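Local coordinates for HpcH/HpaI aldolase/citrate lyase family protein (Burkholderia cenocepacia, PDB 4MF4) that belongs to the HpcH/HpaI aldolase/citrate lyase family and folds as an eight-stranded TIM barrel, at residues C108-D113 with V165-G170. Numbering follows the deposited sequence.
Sequences CIETPD and VESARG
Glu110 and Gly170 bring the two backbones together, their CA atoms 3.8 Å apart, whereas Cys108 and Glu166 stand 6.1 Å apart by the same measure. At the close point the glycine offers a CA-H...O contact, its CA 3.3 Å from Glu110 O. Gly170 N also binds Ser167 OG in its own segment, the N-cap bond that starts helix 168-172; Thr111 OG1 does the same for helix 112-121, accepting from Asp114 N. Both segments run from the C-terminal end of a strand, 103-106 or 160-165, through a short loop into the first turn of the helix that follows, the repeated beta-alpha connection of a TIM barrel. The Glu166 side chain runs extended from CG back toward the preceding loop, where OE2 accepts Cys108 N at 2.6 Å on the anti side of the carboxylate, with an N-H...O angle of 151°. Its OE1 lies close to the like-charged Asp192. At the other end of the contact, the Glu110 and Arg169 side chains cross at about a right angle in a salt bridge, NH2 lying 2.5 Å from OE2 and approaching from above the carboxylate plane, which is turned 81° from the guanidinium. A bend at chi3 (46°) in the otherwise extended arginine swings its guanidinium over to Glu110, while the Arg169 CD methylene rests 4.0 Å from Thr111 CG2.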
# COMPACT_ATOMS: atom_id res chain seq x y z
N CYS A 108 13.53 -24.68 10.09
CA CYS A 108 14.92 -24.95 10.44
C CYS A 108 15.18 -25.23 11.93
O CYS A 108 16.07 -24.60 12.51
CB CYS A 108 15.81 -23.72 10.11
SG CYS A 108 15.71 -22.97 8.47
N ILE A 109 14.45 -26.14 12.56
CA ILE A 109 14.73 -26.44 13.97
C ILE A 109 15.57 -27.73 13.97
O ILE A 109 15.08 -28.77 13.52
CB ILE A 109 13.44 -26.66 14.79
CG1 ILE A 109 12.63 -25.36 14.91
CG2 ILE A 109 13.74 -27.24 16.16
CD1 ILE A 109 13.25 -24.26 15.75
N GLU A 110 16.80 -27.66 14.46
CA GLU A 110 17.72 -28.79 14.35
C GLU A 110 18.17 -29.43 15.64
O GLU A 110 18.69 -30.54 15.62
CB GLU A 110 18.95 -28.32 13.61
CG GLU A 110 18.60 -27.70 12.28
CD GLU A 110 19.82 -27.53 11.42
OE1 GLU A 110 19.98 -28.28 10.45
OE2 GLU A 110 20.65 -26.67 11.77
N THR A 111 18.02 -28.72 16.76
CA THR A 111 18.42 -29.24 18.06
C THR A 111 17.35 -28.99 19.12
O THR A 111 16.51 -28.15 18.95
CB THR A 111 19.71 -28.56 18.53
OG1 THR A 111 19.45 -27.16 18.71
CG2 THR A 111 20.84 -28.71 17.48
N PRO A 112 17.42 -29.72 20.24
CA PRO A 112 16.44 -29.43 21.23
C PRO A 112 16.67 -28.03 21.80
O PRO A 112 15.71 -27.42 22.18
CB PRO A 112 16.65 -30.54 22.28
CG PRO A 112 17.96 -31.16 21.98
CD PRO A 112 18.18 -30.95 20.52
N ASP A 113 17.90 -27.52 21.82
CA ASP A 113 18.13 -26.08 22.20
C ASP A 113 17.42 -25.10 21.29
O ASP A 113 16.83 -24.19 21.77
CB ASP A 113 19.62 -25.71 22.29
CG ASP A 113 20.25 -26.24 23.55
OD1 ASP A 113 19.52 -26.86 24.35
OD2 ASP A 113 21.48 -26.06 23.75
N VAL A 165 11.11 -29.85 11.19
CA VAL A 165 12.32 -30.67 11.28
C VAL A 165 12.74 -30.97 9.84
O VAL A 165 12.06 -31.69 9.12
CB VAL A 165 12.08 -31.95 12.08
CG1 VAL A 165 13.37 -32.74 12.22
CG2 VAL A 165 11.54 -31.61 13.46
N GLU A 166 13.83 -30.40 9.40
CA GLU A 166 14.06 -30.43 7.96
C GLU A 166 15.52 -30.53 7.56
O GLU A 166 15.87 -30.18 6.44
CB GLU A 166 13.37 -29.24 7.27
CG GLU A 166 13.85 -27.86 7.69
CD GLU A 166 12.89 -26.77 7.21
OE1 GLU A 166 12.07 -27.08 6.31
OE2 GLU A 166 12.95 -25.62 7.74
N SER A 167 16.31 -31.12 8.45
CA SER A 167 17.71 -31.32 8.26
C SER A 167 18.11 -32.67 8.79
O SER A 167 17.40 -33.27 9.61
CB SER A 167 18.41 -30.27 9.09
OG SER A 167 17.85 -30.34 10.40
N ALA A 168 19.30 -33.11 8.44
CA ALA A 168 19.80 -34.38 8.93
C ALA A 168 20.18 -34.36 10.42
O ALA A 168 20.02 -35.35 11.16
CB ALA A 168 21.00 -34.77 8.12
N ARG A 169 20.72 -33.25 10.88
CA ARG A 169 21.02 -33.11 12.30
C ARG A 169 19.69 -33.12 13.08
O ARG A 169 19.58 -33.70 14.14
CB ARG A 169 21.78 -31.80 12.58
CG ARG A 169 21.87 -31.47 14.07
CD ARG A 169 22.79 -30.31 14.33
NE ARG A 169 22.55 -29.20 13.40
CZ ARG A 169 23.34 -28.14 13.29
NH1 ARG A 169 24.44 -28.05 14.04
NH2 ARG A 169 23.04 -27.16 12.43
N GLY A 170 18.70 -32.45 12.53
CA GLY A 170 17.38 -32.38 13.17
C GLY A 170 16.76 -33.75 13.30
O GLY A 170 16.16 -34.07 14.32